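Local structure of cystathionine gamma-synthase (Xanthomonas oryzae pv. oryzae KACC 10331, 6LD7) at residues T181-T186 with F198-V203; S312-G317 with D368-L373. The protein probably makes cystathionine in methionine biosynthesis, as a pyridoxal 5'-phosphate-dependent enzyme of the trans-sulfuration family. The protein carries 1 engineered substitution. All coordinates share one frame; numbering follows the deposited sequence.

Interaction 1. Residues T181-T186 with F198-V203; sequences TVVDNT and FGADLV
Thr181 meets Asp201 through backbone and side chain together. The amide of Thr181 gives its hydrogen to Asp201 OD2 (N to OD2 2.8 Å, 158° at the hydrogen), which accepts on its anti lone pair. A water bridges Thr181 OG1 and the same OD2, accepting from the hydroxyl and donating to the carboxylate. With chi1 at 47°, Thr181 OG1 lies between its own N and carbonyl carbon, within 3.3 Å of Ala200 CA. Beyond this start the strands pair in parallel: Leu202 N donates to Thr181 O at 3.1 Å, and Val183 N to Leu202 O at 2.9 Å. Val182 CG2 lies 3.8 Å from Leu202 CB on one sheet face; the other carries Val183 and Val203, whose CG2 methyls meet loop residues, Val183 CG2 on Ala200 CB and Val203 CG2 at 3.5 Å from Asn185 CB. Further out, a salt bridge from Arg225 to Asp201 OD1 helps fix the carboxylate. Thr186 N donates to Asp184 OD1, making an Asx turn, and Thr186 OG1 bonds the same oxygen; Asp184 OD2 lies near N1 of the pyridoxal-lysine at 209, as in fold-type I enzymes. Strand 180-184 runs between 151-155 and 202-206 in the large mixed sheet, with helix 167-176 against Thr181 and Ala200.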
loop_
_atom_site.group_PDB
_atom_site.type_symbol
_atom_site.label_atom_id
_atom_site.label_comp_id
_atom_site.label_asym_id
_atom_site.label_seq_id
_atom_site.Cartn_x
_atom_site.Cartn_y
_atom_site.Cartn_z
ATOM N N THR C 181 -26.311 25.897 7.696
ATOM C CA THR C 181 -26.767 24.616 7.125
ATOM C C THR C 181 -25.565 23.734 6.757
ATOM O O THR C 181 -24.553 24.243 6.219
ATOM C CB THR C 181 -27.638 24.903 5.904
ATOM O OG1 THR C 181 -26.900 25.870 5.130
ATOM C CG2 THR C 181 -28.961 25.428 6.402
ATOM N N VAL C 182 -25.722 22.446 7.018
ATOM C CA VAL C 182 -24.779 21.400 6.610
ATOM C C VAL C 182 -25.557 20.387 5.793
ATOM O O VAL C 182 -26.592 19.931 6.243
ATOM C CB VAL C 182 -24.023 20.764 7.811
ATOM C CG1 VAL C 182 -24.888 20.104 8.871
ATOM C CG2 VAL C 182 -23.040 19.712 7.292
ATOM N N VAL C 183 -25.070 20.048 4.601
ATOM C CA VAL C 183 -25.718 19.016 3.784
ATOM C C VAL C 183 -24.845 17.779 3.713
ATOM O O VAL C 183 -23.675 17.868 3.273
ATOM C CB VAL C 183 -26.001 19.563 2.396
ATOM C CG1 VAL C 183 -26.805 18.560 1.599
ATOM C CG2 VAL C 183 -26.704 20.913 2.482
ATOM N N ASP C 184 -25.455 16.648 4.004
ATOM C CA ASP C 184 -24.841 15.322 3.799
ATOM C C ASP C 184 -25.152 14.927 2.362
ATOM O O ASP C 184 -26.246 14.487 2.159
ATOM C CB ASP C 184 -25.354 14.303 4.814
ATOM C CG ASP C 184 -24.580 12.989 4.756
ATOM O OD1 ASP C 184 -23.999 12.730 3.655
ATOM O OD2 ASP C 184 -24.596 12.247 5.789
ATOM N N ASN C 185 -24.149 15.055 1.483
ATOM C CA ASN C 185 -24.218 14.872 0.018
ATOM C C ASN C 185 -23.638 13.499 -0.408
ATOM O O ASN C 185 -23.283 13.311 -1.564
ATOM C CB ASN C 185 -23.478 16.032 -0.657
ATOM C CG ASN C 185 -23.871 16.243 -2.126
ATOM O OD1 ASN C 185 -23.022 16.698 -2.950
ATOM N ND2 ASN C 185 -25.092 15.845 -2.455
ATOM N N THR C 186 -23.643 12.520 0.484
ATOM C CA THR C 186 -23.043 11.206 0.269
ATOM C C THR C 186 -23.724 10.494 -0.882
ATOM O O THR C 186 -22.980 9.987 -1.707
ATOM C CB THR C 186 -23.110 10.330 1.520
ATOM O OG1 THR C 186 -22.329 10.964 2.521
ATOM C CG2 THR C 186 -22.597 8.943 1.255
ATOM N N PHE C 198 -26.396 26.427 -3.610
ATOM C CA PHE C 198 -27.684 26.857 -3.057
ATOM C C PHE C 198 -27.444 27.664 -1.781
ATOM O O PHE C 198 -28.401 27.962 -1.098
ATOM C CB PHE C 198 -28.554 25.618 -2.838
ATOM C CG PHE C 198 -28.928 24.906 -4.104
ATOM C CD1 PHE C 198 -30.010 25.325 -4.848
ATOM C CD2 PHE C 198 -28.220 23.843 -4.582
ATOM C CE1 PHE C 198 -30.342 24.738 -6.049
ATOM C CE2 PHE C 198 -28.578 23.233 -5.772
ATOM C CZ PHE C 198 -29.637 23.691 -6.509
ATOM N N GLY C 199 -26.209 27.929 -1.392
ATOM C CA GLY C 199 -25.900 28.796 -0.236
ATOM C C GLY C 199 -25.644 28.026 1.061
ATOM O O GLY C 199 -25.436 28.648 2.097
ATOM N N ALA C 200 -25.558 26.708 1.036
ATOM C CA ALA C 200 -25.184 25.928 2.254
ATOM C C ALA C 200 -23.827 26.362 2.810
ATOM O O ALA C 200 -22.955 26.687 2.010
ATOM C CB ALA C 200 -25.161 24.446 1.968
ATOM N N ASP C 201 -23.644 26.296 4.141
ATOM C CA ASP C 201 -22.367 26.645 4.771
ATOM C C ASP C 201 -21.377 25.505 4.589
ATOM O O ASP C 201 -20.175 25.775 4.331
ATOM C CB ASP C 201 -22.596 27.025 6.210
ATOM C CG ASP C 201 -23.562 28.209 6.320
ATOM O OD1 ASP C 201 -23.114 29.317 5.995
ATOM O OD2 ASP C 201 -24.792 28.000 6.687
ATOM N N LEU C 202 -21.875 24.281 4.650
ATOM C CA LEU C 202 -21.021 23.112 4.715
ATOM C C LEU C 202 -21.643 22.028 3.880
ATOM O O LEU C 202 -22.888 21.828 3.930
ATOM C CB LEU C 202 -20.919 22.624 6.174
ATOM C CG LEU C 202 -20.204 23.552 7.136
ATOM C CD1 LEU C 202 -20.623 23.234 8.559
ATOM C CD2 LEU C 202 -18.708 23.419 6.968
ATOM N N VAL C 203 -20.786 21.207 3.324
ATOM C CA VAL C 203 -21.248 19.962 2.719
ATOM C C VAL C 203 -20.306 18.876 3.226
ATOM O O VAL C 203 -19.081 19.109 3.356
ATOM C CB VAL C 203 -21.345 20.111 1.180
ATOM C CG1 VAL C 203 -20.019 20.432 0.521
ATOM C CG2 VAL C 203 -21.800 18.799 0.610
HETATM O O HOH W 1 -27.474 28.554 5.861
#

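Interaction 2. Residues S312-G317 with D368-L373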
loop_
_atom_site.group_PDB
_atom_site.type_symbol
_atom_site.label_atom_id
_atom_site.label_comp_id
_atom_site.label_asym_id
_atom_site.label_seq_id
_atom_site.Cartn_x
_atom_site.Cartn_y
_atom_site.Cartn_z
ATOM N N SER C 312 -35.054 1.844 -3.903
ATOM C CA SER C 312 -35.754 0.820 -3.107
ATOM C C SER C 312 -37.034 0.417 -3.801
ATOM O O SER C 312 -37.589 1.231 -4.515
ATOM C CB SER C 312 -36.035 1.355 -1.702
ATOM O OG SER C 312 -34.803 1.512 -1.056
ATOM N N PHE C 313 -37.562 -0.744 -3.431
ATOM C CA PHE C 313 -38.816 -1.280 -3.953
ATOM C C PHE C 313 -39.390 -2.279 -2.936
ATOM O O PHE C 313 -38.640 -2.956 -2.181
ATOM C CB PHE C 313 -38.572 -1.826 -5.381
ATOM C CG PHE C 313 -37.870 -3.155 -5.448
ATOM C CD1 PHE C 313 -36.509 -3.217 -5.396
ATOM C CD2 PHE C 313 -38.583 -4.333 -5.408
ATOM C CE1 PHE C 313 -35.846 -4.421 -5.374
ATOM C CE2 PHE C 313 -37.925 -5.555 -5.413
ATOM C CZ PHE C 313 -36.558 -5.592 -5.440
ATOM N N GLU C 314 -40.708 -2.286 -2.840
ATOM C CA GLU C 314 -41.499 -3.216 -1.991
ATOM C C GLU C 314 -41.913 -4.410 -2.820
ATOM O O GLU C 314 -42.577 -4.223 -3.826
ATOM C CB GLU C 314 -42.731 -2.518 -1.456
ATOM C CG GLU C 314 -42.343 -1.583 -0.350
ATOM C CD GLU C 314 -43.449 -0.676 0.118
ATOM O OE1 GLU C 314 -43.107 0.317 0.839
ATOM O OE2 GLU C 314 -44.642 -0.997 -0.234
ATOM N N LEU C 315 -41.411 -5.564 -2.450
ATOM C CA LEU C 315 -41.739 -6.840 -3.116
ATOM C C LEU C 315 -43.008 -7.366 -2.456
ATOM O O LEU C 315 -43.169 -7.187 -1.269
ATOM C CB LEU C 315 -40.542 -7.757 -2.909
ATOM C CG LEU C 315 -40.632 -9.114 -3.546
ATOM C CD1 LEU C 315 -40.572 -8.986 -5.041
ATOM C CD2 LEU C 315 -39.458 -9.931 -3.043
ATOM N N GLU C 316 -43.940 -7.784 -3.268
ATOM C CA GLU C 316 -45.198 -8.462 -2.896
ATOM C C GLU C 316 -44.838 -9.800 -2.232
ATOM O O GLU C 316 -43.934 -10.533 -2.738
ATOM C CB GLU C 316 -46.044 -8.641 -4.175
ATOM C CG GLU C 316 -47.415 -9.222 -3.894
ATOM C CD GLU C 316 -48.216 -8.367 -2.916
ATOM O OE1 GLU C 316 -48.412 -7.173 -3.238
ATOM O OE2 GLU C 316 -48.578 -8.860 -1.808
ATOM N N GLY C 317 -45.596 -10.178 -1.213
ATOM C CA GLY C 317 -45.512 -11.520 -0.603
ATOM C C GLY C 317 -44.683 -11.393 0.637
ATOM O O GLY C 317 -44.350 -10.265 1.096
ATOM N N ASP C 368 -41.513 -4.861 5.686
ATOM C CA ASP C 368 -40.794 -6.153 5.626
ATOM C C ASP C 368 -40.448 -6.520 4.185
ATOM O O ASP C 368 -39.494 -7.302 3.963
ATOM C CB ASP C 368 -41.613 -7.220 6.361
ATOM C CG ASP C 368 -41.575 -7.039 7.890
ATOM O OD1 ASP C 368 -40.885 -6.112 8.422
ATOM O OD2 ASP C 368 -42.267 -7.794 8.536
ATOM N N GLY C 369 -41.247 -6.040 3.251
ATOM C CA GLY C 369 -41.088 -6.287 1.815
ATOM C C GLY C 369 -40.074 -5.324 1.159
ATOM O O GLY C 369 -39.812 -5.538 -0.070
ATOM N N LEU C 370 -39.508 -4.327 1.884
ATOM C CA LEU C 370 -38.678 -3.294 1.224
ATOM C C LEU C 370 -37.269 -3.832 0.979
ATOM O O LEU C 370 -36.656 -4.432 1.897
ATOM C CB LEU C 370 -38.641 -2.025 2.057
ATOM C CG LEU C 370 -37.910 -0.864 1.379
ATOM C CD1 LEU C 370 -38.752 -0.306 0.242
ATOM C CD2 LEU C 370 -37.621 0.222 2.352
ATOM N N LEU C 371 -36.785 -3.704 -0.249
ATOM C CA LEU C 371 -35.384 -4.022 -0.616
ATOM C C LEU C 371 -34.749 -2.768 -1.196
ATOM O O LEU C 371 -35.449 -2.015 -1.899
ATOM C CB LEU C 371 -35.354 -5.189 -1.610
ATOM C CG LEU C 371 -35.720 -6.557 -1.020
ATOM C CD1 LEU C 371 -36.059 -7.553 -2.106
ATOM C CD2 LEU C 371 -34.576 -7.087 -0.179
ATOM N N ARG C 372 -33.494 -2.528 -0.832
ATOM C CA ARG C 372 -32.663 -1.417 -1.323
ATOM C C ARG C 372 -31.569 -1.945 -2.237
ATOM O O ARG C 372 -30.856 -2.873 -1.866
ATOM C CB ARG C 372 -32.105 -0.619 -0.159
ATOM C CG ARG C 372 -31.418 0.648 -0.618
ATOM C CD ARG C 372 -30.677 1.280 0.555
ATOM N NE ARG C 372 -29.448 0.527 0.815
ATOM C CZ ARG C 372 -28.675 0.743 1.869
ATOM N NH1 ARG C 372 -28.960 1.746 2.664
ATOM N NH2 ARG C 372 -27.542 0.077 2.012
ATOM N N LEU C 373 -31.471 -1.327 -3.412
ATOM C CA LEU C 373 -30.430 -1.597 -4.373
ATOM C C LEU C 373 -29.456 -0.455 -4.409
ATOM O O LEU C 373 -29.869 0.674 -4.630
ATOM C CB LEU C 373 -31.038 -1.764 -5.771
ATOM C CG LEU C 373 -32.066 -2.841 -5.908
ATOM C CD1 LEU C 373 -32.552 -2.916 -7.352
ATOM C CD2 LEU C 373 -31.534 -4.185 -5.497
#
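Phe313 and Leu371, with Ser312, bury the most surface here, and the first two form the antiparallel hydrogen-bonded pair at the middle of the contact. Phe313 N donates to Leu371 O (2.9 Å), and Leu371 N returns a straighter bond to Phe313 O (2.8 Å, 172° at the hydrogen). On the face these two share, the phenyl leans over the neighbouring strand: with chi1 at 77° its CG sits between N and the carbonyl carbon of Phe313, and Phe313 CE1 comes to 3.9 Å from Leu371 CB. Phe313 CZ meets Leu371 CD1 at a similar distance, while Phe313 CE1 also reaches Leu373 CD1 at 4.1 Å, an oblique approach to the ring. Ser312 lies on the opposite face, in a non-hydrogen-bonded pair with Arg372. Ser312 CB touches Leu370 CD1 at 3.7 Å, and Ser312 OG passes alongside the aliphatic CB and CG of Arg372. Toward the other end Leu315 N donates to Gly369 O (2.9 Å), although the donor stands 39° out of the carbonyl plane. Helix 319-327 covers Leu315 and Leu371. In this interior ladder, with strand 283-287 beyond 310-315 and strand 344-346 beyond 370-374, three backbone bonds therefore set the register while Phe313 and leucine carbons pack one face; the polar ends of Ser312 and Glu314 find partners outside the two segments, at Pro160 O and Tyr287 OH.

Overall arrangement
Both contacts are buried pairings of adjacent strands, but they belong to different sheets and share no element. The centre of interaction 1 lies about 11 Å from the chain centre in the large seven-strand sheet; that of interaction 2 lies about 22 Å out, on the opposite side of the chain centre, in the smaller sheet. Their centres are 30 Å apart and their nearest atoms about 10 Å, so they do not touch. The parallel pairing of 181-186 with 198-203 adds a carboxylate and a water to its backbone bonds and leads toward the cofactor. The antiparallel pairing of 312-317 with 368-373 buries more surface, 466 against 362 Å², and adds an aromatic ring and leucines to its three backbone bonds.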